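B-agarase (Saccharophagus degradans, PDB 4BQ2) hydrolyses the beta-linkages of agarose from the chain ends, acting as an exo-beta-agarase of glycoside hydrolase family 50. Local coordinates at residues G416-P421 with H697-M702; Y629-P634 with G677-D682; G651-G656 with D682-V687. All blocks are in the same frame, centred on the assembly; numbering follows the deposited sequence.

Contact 1: G416-P421 with H697-M702; sequences GNWTDP and HWFQYM
His697 and Gly416 account for the largest share of the surface buried here, and they meet face on. Gly416 CA lies 3.7 Å from the centroid of the His697 imidazole and only 7° off the ring normal, a CH-pi contact over the middle of the ring. Having no side chain, Gly416 can bring its backbone this close. The imidazole is also fixed at its rim, where His697 NE2 hydrogen-bonds to Ser414 OG. Farther along, Trp418 CZ3 approaches Phe699 CE2 at 3.8 Å, coming in at the edge of the phenyl ring, near its plane. With Phe699 CG anti to the backbone N (chi1 -171°), the phenyl ring reaches the indole although its CB does not point at it. On one face of the indole sits Asn417 ND2, 3.2 Å above the plane and over its centre; Trp436 also meets the ring. The loop is braced internally by a 2.7 Å hydrogen bond from Thr419 OG1 to Gly416 O. Around the contact, the loop that follows helix 394-410 bonds through its backbone to Leu286, Ile288 and Ile289, continuing beside strand 280-287, while strand 693-699 runs between strands 280-287 and 648-652.

Contact 2: Y629-P634 with G677-D682; sequences YKEGLP and GEMYKD
Glu631 meets Met679 through carbon rather than charge: Met679 CE lies 3.8 Å from Glu631 CG and equally near Glu631 CD, so the methyl rests against the stem of the acid. The Met679 chain makes this possible by running extended to its sulfur and then bending at chi3 (61°). The carboxylate has its own partner, a salt bridge from Glu631 OE1 to Lys180 on strand 180-191. The backbone of Glu631 is joined to the helix by one water, which donates to Glu631 O at 2.8 Å and to Met679 O at 2.8 Å. The two acceptors subtend about 110° at the water oxygen, a near-tetrahedral angle that suits both bonds. Glu631 O also faces the backbone of Asp682, whose C is 4.2 Å from it. Asp682 OD2 is 6.5 Å from Glu631 OE1, and its hydrogen bond to His178 NE2 probably eases any repulsion between the two acids. Beyond Gly632, Leu633 N is bonded to Ser686 OG, one helical turn past Asp682. This is water-mediated loop-to-helix packing in a (beta/alpha)8-type catalytic module: the loop after strand 624-627 lies along helix 673-688, and residues of the agarase CBM-like domain bind acids from both.

Contact 3: G651-G656 with D682-V687; sequences GEFHIG and DYMQSV
Phe653 and Tyr683 form an offset stack, with centroids 4.0 Å apart and planes only 4° from parallel. It joins the residue just past the first strand of a beta-alpha-beta crossover to the helix: strand 648-652 leads through a long connection to helix 673-688, and strand 693-699 then returns parallel beside the first, as in a (beta/alpha)8 barrel. The rings are displaced along their planes: Phe653 CD2 stands over the centre of the phenol ring, whereas Tyr683 CD1 lies over the phenyl ring toward its rim, 3.4 Å from Phe653 CD2. The side chains run antiparallel to each other, so that the phenol end lies by the root of its partner, with Phe653 CB 3.4 Å from Tyr683 CZ. Phe653 adopts the less usual chi1 of 72°, CG lying between the backbone N and the carbonyl carbon, and Tyr683 answers with CG anti to its N (chi1 -168°). At the far end of the phenyl ring comes Met684, its chain bent at chi2 and chi3. Met684 SD is 3.6 Å from Phe653 CZ and 4.5 Å from the ring centroid, an oblique Met-aromatic contact.

The second shell keeps the rings in place. Trp698 meets Phe653 edge to face, and Met684 packs on Ala696 and Thr284 of the neighbouring strands. Just before Phe653, Glu652 turns its CB away from the helix; its OE2 makes a salt bridge with Arg603, and its OE1 hydrogen-bonds to Tyr629 OH and to a bound glycerol. The phenol is tethered too: Tyr683 OH hydrogen-bonds to the carbonyl O of Ser628.

How the contacts relate
Contacts 2 and 3 have centres about 4 Å apart and share helix 673-688, meeting at Asp682; their segments alternate along the chain. Contact 1 lies about 18 Å from contact 2 and 14 Å from contact 3, centre to centre, and its long chain loop encloses both. Strands 648-652 and 693-699 are parallel neighbours in one sheet, and a probable 2.8 Å hydrogen bond from Phe699 N to Phe653 O links contacts 1 and 3. Tyr629 OH and Glu652 OE1, 2.5 Å apart, similarly connect contacts 2 and 3. Contacts 2 and 3 set helix 673-688 against loops at the strand ends, while contact 1 packs another loop on strand 693-699; glycerol lies near Phe699 and Glu652, consistent with a pocket there.

Contact 1: G416-P421 with H697-M702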
loop_
_atom_site.group_PDB
_atom_site.type_symbol
_atom_site.label_atom_id
_atom_site.label_comp_id
_atom_site.label_asym_id
_atom_site.label_seq_id
_atom_site.Cartn_x
_atom_site.Cartn_y
_atom_site.Cartn_z
ATOM N N GLY A 416 10.069 2.540 -11.694
ATOM C CA GLY A 416 9.479 1.333 -11.122
ATOM C C GLY A 416 8.145 1.096 -11.776
ATOM O O GLY A 416 7.896 1.553 -12.909
ATOM N N ASN A 417 7.281 0.365 -11.086
ATOM C CA ASN A 417 6.006 -0.003 -11.655
ATOM C C ASN A 417 5.097 1.196 -11.894
ATOM O O ASN A 417 5.222 2.199 -11.216
ATOM C CB ASN A 417 5.290 -1.004 -10.738
ATOM C CG ASN A 417 4.282 -1.846 -11.491
ATOM O OD1 ASN A 417 4.369 -2.000 -12.735
ATOM N ND2 ASN A 417 3.362 -2.447 -10.761
ATOM N N TRP A 418 4.168 1.038 -12.828
ATOM C CA TRP A 418 3.231 2.080 -13.233
ATOM C C TRP A 418 3.980 3.343 -13.634
ATOM O O TRP A 418 3.645 4.462 -13.193
ATOM C CB TRP A 418 2.203 2.344 -12.120
ATOM C CG TRP A 418 1.461 1.062 -11.776
ATOM C CD1 TRP A 418 0.642 0.346 -12.589
ATOM C CD2 TRP A 418 1.446 0.402 -10.494
ATOM N NE1 TRP A 418 0.111 -0.728 -11.903
ATOM C CE2 TRP A 418 0.612 -0.731 -10.625
ATOM C CE3 TRP A 418 2.082 0.654 -9.259
ATOM C CZ2 TRP A 418 0.366 -1.613 -9.559
ATOM C CZ3 TRP A 418 1.844 -0.215 -8.188
ATOM C CH2 TRP A 418 0.989 -1.343 -8.360
ATOM N N THR A 419 4.998 3.130 -14.464
ATOM C CA THR A 419 5.656 4.236 -15.202
ATOM C C THR A 419 4.864 4.529 -16.475
ATOM O O THR A 419 4.535 3.607 -17.255
ATOM C CB THR A 419 7.125 3.883 -15.495
ATOM O OG1 THR A 419 7.843 3.938 -14.263
ATOM C CG2 THR A 419 7.769 4.888 -16.510
ATOM N N ASP A 420 4.489 5.798 -16.673
ATOM C CA ASP A 420 3.735 6.175 -17.851
ATOM C C ASP A 420 4.490 5.734 -19.103
ATOM O O ASP A 420 5.688 5.925 -19.163
ATOM C CB ASP A 420 3.486 7.701 -17.873
ATOM C CG ASP A 420 2.611 8.119 -19.044
ATOM O OD1 ASP A 420 3.096 8.237 -20.171
ATOM O OD2 ASP A 420 1.401 8.281 -18.858
ATOM N N PRO A 421 3.794 5.125 -20.089
ATOM C CA PRO A 421 4.444 4.624 -21.296
ATOM C C PRO A 421 5.209 5.669 -22.114
ATOM O O PRO A 421 6.044 5.285 -22.937
ATOM C CB PRO A 421 3.279 4.050 -22.123
ATOM C CG PRO A 421 2.281 3.660 -21.098
ATOM C CD PRO A 421 2.369 4.721 -20.036
ATOM N N HIS A 697 11.382 -1.377 -4.958
ATOM C CA HIS A 697 10.785 -0.125 -5.422
ATOM C C HIS A 697 9.926 0.483 -4.297
ATOM O O HIS A 697 9.208 -0.209 -3.570
ATOM C CB HIS A 697 9.919 -0.349 -6.676
ATOM C CG HIS A 697 10.705 -0.669 -7.913
ATOM N ND1 HIS A 697 10.355 -1.688 -8.781
ATOM C CD2 HIS A 697 11.828 -0.102 -8.430
ATOM C CE1 HIS A 697 11.219 -1.721 -9.784
ATOM N NE2 HIS A 697 12.131 -0.777 -9.587
ATOM N N TRP A 698 10.063 1.792 -4.163
ATOM C CA TRP A 698 9.301 2.618 -3.212
ATOM C C TRP A 698 8.011 3.098 -3.823
ATOM O O TRP A 698 7.980 3.554 -5.003
ATOM C CB TRP A 698 10.206 3.817 -2.871
ATOM C CG TRP A 698 9.529 4.993 -2.227
ATOM C CD1 TRP A 698 8.699 5.917 -2.827
ATOM C CD2 TRP A 698 9.624 5.354 -0.868
ATOM N NE1 TRP A 698 8.283 6.860 -1.897
ATOM C CE2 TRP A 698 8.832 6.526 -0.682
ATOM C CE3 TRP A 698 10.304 4.804 0.233
ATOM C CZ2 TRP A 698 8.727 7.157 0.557
ATOM C CZ3 TRP A 698 10.180 5.419 1.457
ATOM C CH2 TRP A 698 9.427 6.604 1.605
ATOM N N PHE A 699 6.932 2.993 -3.047
ATOM C CA PHE A 699 5.628 3.482 -3.470
ATOM C C PHE A 699 5.354 4.768 -2.684
ATOM O O PHE A 699 5.138 4.690 -1.467
ATOM C CB PHE A 699 4.555 2.425 -3.134
ATOM C CG PHE A 699 3.186 2.728 -3.709
ATOM C CD1 PHE A 699 2.343 3.653 -3.085
ATOM C CD2 PHE A 699 2.733 2.080 -4.867
ATOM C CE1 PHE A 699 1.074 3.918 -3.605
ATOM C CE2 PHE A 699 1.464 2.353 -5.411
ATOM C CZ PHE A 699 0.635 3.290 -4.783
ATOM N N GLN A 700 5.377 5.955 -3.306
ATOM C CA GLN A 700 5.422 6.208 -4.749
ATOM C C GLN A 700 6.183 7.524 -5.013
ATOM O O GLN A 700 6.738 8.102 -4.099
ATOM C CB GLN A 700 3.986 6.313 -5.262
ATOM C CG GLN A 700 3.200 7.386 -4.472
ATOM C CD GLN A 700 1.756 7.508 -4.882
ATOM O OE1 GLN A 700 1.241 6.729 -5.685
ATOM N NE2 GLN A 700 1.085 8.493 -4.326
ATOM N N TYR A 701 6.183 8.011 -6.256
ATOM C CA TYR A 701 6.968 9.197 -6.624
ATOM C C TYR A 701 6.439 10.455 -5.891
ATOM O O TYR A 701 7.217 11.241 -5.360
ATOM C CB TYR A 701 6.871 9.379 -8.151
ATOM C CG TYR A 701 7.680 10.499 -8.780
ATOM C CD1 TYR A 701 8.803 11.030 -8.169
ATOM C CD2 TYR A 701 7.337 10.964 -10.064
ATOM C CE1 TYR A 701 9.527 12.056 -8.779
ATOM C CE2 TYR A 701 8.085 11.935 -10.701
ATOM C CZ TYR A 701 9.168 12.486 -10.057
ATOM O OH TYR A 701 9.901 13.476 -10.729
ATOM N N MET A 702 5.119 10.647 -5.911
ATOM C CA MET A 702 4.520 11.889 -5.360
ATOM C C MET A 702 3.671 11.550 -4.147
ATOM O O MET A 702 3.166 10.436 -4.081
ATOM C CB MET A 702 3.624 12.544 -6.407
ATOM C CG MET A 702 4.361 12.875 -7.701
ATOM S SD MET A 702 3.790 12.006 -9.200
ATOM C CE MET A 702 2.059 12.460 -9.372
#

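Contact 2: Y629-P634 with G677-D682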
loop_
_atom_site.group_PDB
_atom_site.type_symbol
_atom_site.label_atom_id
_atom_site.label_comp_id
_atom_site.label_asym_id
_atom_site.label_seq_id
_atom_site.Cartn_x
_atom_site.Cartn_y
_atom_site.Cartn_z
ATOM N N TYR A 629 5.098 -3.588 3.286
ATOM C CA TYR A 629 5.123 -2.344 4.013
ATOM C C TYR A 629 5.407 -2.630 5.483
ATOM O O TYR A 629 4.496 -2.774 6.289
ATOM C CB TYR A 629 3.784 -1.643 3.848
ATOM C CG TYR A 629 3.505 -1.133 2.429
ATOM C CD1 TYR A 629 4.021 0.089 2.004
ATOM C CD2 TYR A 629 2.665 -1.822 1.578
ATOM C CE1 TYR A 629 3.747 0.579 0.730
ATOM C CE2 TYR A 629 2.394 -1.347 0.291
ATOM C CZ TYR A 629 2.928 -0.130 -0.111
ATOM O OH TYR A 629 2.634 0.381 -1.382
ATOM N N LYS A 630 6.685 -2.655 5.810
ATOM C CA LYS A 630 7.181 -2.963 7.145
ATOM C C LYS A 630 8.424 -2.091 7.286
ATOM O O LYS A 630 8.785 -1.362 6.351
ATOM C CB LYS A 630 7.599 -4.462 7.236
ATOM C CG LYS A 630 6.529 -5.473 6.843
ATOM C CD LYS A 630 5.348 -5.506 7.829
ATOM C CE LYS A 630 4.267 -6.410 7.260
ATOM N NZ LYS A 630 2.890 -6.077 7.708
ATOM N N GLU A 631 9.066 -2.139 8.441
ATOM C CA GLU A 631 10.349 -1.444 8.650
ATOM C C GLU A 631 11.574 -2.104 8.004
ATOM O O GLU A 631 12.633 -1.484 7.840
ATOM C CB GLU A 631 10.544 -1.166 10.153
ATOM C CG GLU A 631 9.483 -0.128 10.599
ATOM C CD GLU A 631 9.514 0.239 12.093
ATOM O OE1 GLU A 631 10.585 0.136 12.732
ATOM O OE2 GLU A 631 8.458 0.699 12.610
ATOM N N GLY A 632 11.410 -3.363 7.635
ATOM C CA GLY A 632 12.409 -4.065 6.840
ATOM C C GLY A 632 11.952 -5.480 6.609
ATOM O O GLY A 632 10.738 -5.795 6.666
ATOM N N LEU A 633 12.928 -6.329 6.314
ATOM C CA LEU A 633 12.681 -7.718 5.990
ATOM C C LEU A 633 13.207 -8.599 7.126
ATOM O O LEU A 633 14.379 -8.980 7.118
ATOM C CB LEU A 633 13.347 -8.072 4.643
ATOM C CG LEU A 633 13.002 -7.229 3.419
ATOM C CD1 LEU A 633 13.634 -7.931 2.191
ATOM C CD2 LEU A 633 11.487 -7.012 3.221
ATOM N N PRO A 634 12.337 -8.928 8.109
ATOM C CA PRO A 634 12.817 -9.684 9.287
ATOM C C PRO A 634 13.192 -11.115 8.899
ATOM O O PRO A 634 12.532 -11.730 8.022
ATOM C CB PRO A 634 11.600 -9.705 10.231
ATOM C CG PRO A 634 10.659 -8.641 9.699
ATOM C CD PRO A 634 10.898 -8.618 8.204
ATOM N N GLY A 677 13.880 9.450 6.365
ATOM C CA GLY A 677 15.145 9.141 5.672
ATOM C C GLY A 677 15.947 8.038 6.354
ATOM O O GLY A 677 16.445 7.086 5.700
ATOM N N GLU A 678 16.071 8.132 7.679
ATOM C CA GLU A 678 16.700 7.028 8.436
ATOM C C GLU A 678 16.018 5.672 8.264
ATOM O O GLU A 678 16.676 4.666 8.014
ATOM C CB GLU A 678 16.782 7.397 9.921
ATOM C CG GLU A 678 17.794 8.521 10.158
ATOM C CD GLU A 678 19.215 8.138 9.749
ATOM O OE1 GLU A 678 19.597 6.956 9.933
ATOM O OE2 GLU A 678 19.973 9.007 9.233
ATOM N N MET A 679 14.693 5.650 8.362
ATOM C CA MET A 679 13.947 4.419 8.198
ATOM C C MET A 679 14.068 3.863 6.770
ATOM O O MET A 679 14.088 2.643 6.583
ATOM C CB MET A 679 12.502 4.619 8.618
ATOM C CG MET A 679 12.409 4.904 10.152
ATOM S SD MET A 679 10.724 5.163 10.731
ATOM C CE MET A 679 9.894 3.618 10.346
ATOM N N TYR A 680 14.160 4.742 5.780
ATOM C CA TYR A 680 14.384 4.294 4.385
ATOM C C TYR A 680 15.697 3.516 4.278
ATOM O O TYR A 680 15.766 2.434 3.668
ATOM C CB TYR A 680 14.436 5.489 3.439
ATOM C CG TYR A 680 14.775 5.143 1.995
ATOM C CD1 TYR A 680 16.092 5.033 1.553
ATOM C CD2 TYR A 680 13.753 4.993 1.058
ATOM C CE1 TYR A 680 16.377 4.736 0.229
ATOM C CE2 TYR A 680 14.022 4.709 -0.270
ATOM C CZ TYR A 680 15.327 4.569 -0.668
ATOM O OH TYR A 680 15.562 4.306 -1.993
ATOM N N LYS A 681 16.746 4.093 4.842
ATOM C CA LYS A 681 18.054 3.461 4.856
ATOM C C LYS A 681 18.063 2.092 5.551
ATOM O O LYS A 681 18.710 1.143 5.072
ATOM C CB LYS A 681 19.089 4.420 5.445
ATOM C CG LYS A 681 19.400 5.584 4.491
ATOM C CD LYS A 681 20.534 6.460 4.991
ATOM C CE LYS A 681 20.191 7.176 6.290
ATOM N NZ LYS A 681 21.173 8.258 6.450
ATOM N N ASP A 682 17.306 1.978 6.636
ATOM C CA ASP A 682 17.182 0.702 7.350
ATOM C C ASP A 682 16.460 -0.339 6.524
ATOM O O ASP A 682 16.896 -1.502 6.461
ATOM C CB ASP A 682 16.405 0.838 8.666
ATOM C CG ASP A 682 17.171 1.595 9.768
ATOM O OD1 ASP A 682 18.399 1.827 9.713
ATOM O OD2 ASP A 682 16.485 1.983 10.722
HETATM O O HOH W 1 12.722 1.203 8.539
#

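Contact 3: G651-G656 with D682-V687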
loop_
_atom_site.group_PDB
_atom_site.type_symbol
_atom_site.label_atom_id
_atom_site.label_comp_id
_atom_site.label_asym_id
_atom_site.label_seq_id
_atom_site.Cartn_x
_atom_site.Cartn_y
_atom_site.Cartn_z
ATOM N N GLY A 651 8.065 -4.905 -4.628
ATOM C CA GLY A 651 7.392 -4.026 -5.610
ATOM C C GLY A 651 7.001 -2.698 -4.996
ATOM O O GLY A 651 6.840 -1.690 -5.724
ATOM N N GLU A 652 6.844 -2.707 -3.665
ATOM C CA GLU A 652 6.366 -1.544 -2.867
ATOM C C GLU A 652 6.855 -1.602 -1.430
ATOM O O GLU A 652 6.808 -2.662 -0.799
ATOM C CB GLU A 652 4.832 -1.515 -2.824
ATOM C CG GLU A 652 4.214 -1.432 -4.201
ATOM C CD GLU A 652 2.705 -1.451 -4.209
ATOM O OE1 GLU A 652 2.049 -1.305 -3.137
ATOM O OE2 GLU A 652 2.186 -1.616 -5.313
ATOM N N PHE A 653 7.312 -0.450 -0.939
ATOM C CA PHE A 653 7.417 -0.144 0.493
ATOM C C PHE A 653 7.339 1.375 0.586
ATOM O O PHE A 653 7.456 2.084 -0.433
ATOM C CB PHE A 653 8.721 -0.655 1.128
ATOM C CG PHE A 653 9.977 0.112 0.722
ATOM C CD1 PHE A 653 10.535 -0.056 -0.546
ATOM C CD2 PHE A 653 10.636 0.946 1.645
ATOM C CE1 PHE A 653 11.705 0.633 -0.910
ATOM C CE2 PHE A 653 11.813 1.622 1.296
ATOM C CZ PHE A 653 12.341 1.476 0.015
ATOM N N HIS A 654 7.151 1.864 1.798
ATOM C CA HIS A 654 7.217 3.306 2.055
ATOM C C HIS A 654 7.283 3.634 3.537
ATOM O O HIS A 654 7.009 2.766 4.356
ATOM C CB HIS A 654 6.143 4.139 1.314
ATOM C CG HIS A 654 4.701 3.873 1.690
ATOM N ND1 HIS A 654 4.238 3.722 2.995
ATOM C CD2 HIS A 654 3.605 3.816 0.906
ATOM C CE1 HIS A 654 2.929 3.541 2.983
ATOM N NE2 HIS A 654 2.521 3.580 1.727
ATOM N N ILE A 655 7.673 4.869 3.864
ATOM C CA ILE A 655 7.558 5.405 5.242
ATOM C C ILE A 655 7.120 6.862 5.097
ATOM O O ILE A 655 7.651 7.582 4.254
ATOM C CB ILE A 655 8.929 5.373 5.970
ATOM C CG1 ILE A 655 9.458 3.937 6.054
ATOM C CG2 ILE A 655 8.821 5.954 7.382
ATOM C CD1 ILE A 655 10.585 3.631 5.069
ATOM N N GLY A 656 6.116 7.283 5.862
ATOM C CA GLY A 656 5.678 8.698 5.830
ATOM C C GLY A 656 5.762 9.380 7.185
ATOM O O GLY A 656 6.073 8.748 8.216
ATOM N N ASP A 682 17.306 1.978 6.636
ATOM C CA ASP A 682 17.182 0.702 7.350
ATOM C C ASP A 682 16.460 -0.339 6.524
ATOM O O ASP A 682 16.896 -1.502 6.461
ATOM C CB ASP A 682 16.405 0.838 8.666
ATOM C CG ASP A 682 17.171 1.595 9.768
ATOM O OD1 ASP A 682 18.399 1.827 9.713
ATOM O OD2 ASP A 682 16.485 1.983 10.722
ATOM N N TYR A 683 15.344 0.061 5.910
ATOM C CA TYR A 683 14.637 -0.846 5.050
ATOM C C TYR A 683 15.520 -1.358 3.911
ATOM O O TYR A 683 15.603 -2.567 3.674
ATOM C CB TYR A 683 13.385 -0.183 4.446
ATOM C CG TYR A 683 12.464 -1.156 3.765
ATOM C CD1 TYR A 683 12.730 -1.633 2.449
ATOM C CD2 TYR A 683 11.313 -1.592 4.395
ATOM C CE1 TYR A 683 11.867 -2.544 1.827
ATOM C CE2 TYR A 683 10.452 -2.469 3.773
ATOM C CZ TYR A 683 10.747 -2.960 2.487
ATOM O OH TYR A 683 9.861 -3.835 1.855
ATOM N N MET A 684 16.107 -0.435 3.150
ATOM C CA MET A 684 16.972 -0.831 2.039
ATOM C C MET A 684 18.188 -1.674 2.463
ATOM O O MET A 684 18.593 -2.588 1.726
ATOM C CB MET A 684 17.406 0.394 1.235
ATOM C CG MET A 684 16.280 0.986 0.375
ATOM S SD MET A 684 15.462 -0.163 -0.758
ATOM C CE MET A 684 16.851 -0.625 -1.808
ATOM N N GLN A 685 18.758 -1.400 3.637
ATOM C CA GLN A 685 19.845 -2.252 4.157
ATOM C C GLN A 685 19.381 -3.675 4.292
ATOM O O GLN A 685 20.132 -4.616 3.997
ATOM C CB GLN A 685 20.391 -1.792 5.525
ATOM C CG GLN A 685 21.715 -2.481 5.925
ATOM C CD GLN A 685 22.826 -2.176 4.931
ATOM O OE1 GLN A 685 22.995 -1.035 4.537
ATOM N NE2 GLN A 685 23.532 -3.192 4.470
ATOM N N SER A 686 18.149 -3.836 4.772
ATOM C CA SER A 686 17.546 -5.142 4.945
ATOM C C SER A 686 17.395 -5.880 3.593
ATOM O O SER A 686 17.609 -7.112 3.500
ATOM C CB SER A 686 16.169 -4.961 5.612
ATOM O OG SER A 686 15.677 -6.185 6.076
ATOM N N VAL A 687 16.972 -5.146 2.562
ATOM C CA VAL A 687 16.890 -5.730 1.219
ATOM C C VAL A 687 18.272 -6.111 0.694
ATOM O O VAL A 687 18.471 -7.229 0.188
ATOM C CB VAL A 687 16.174 -4.799 0.221
ATOM C CG1 VAL A 687 16.007 -5.506 -1.120
ATOM C CG2 VAL A 687 14.800 -4.398 0.781
#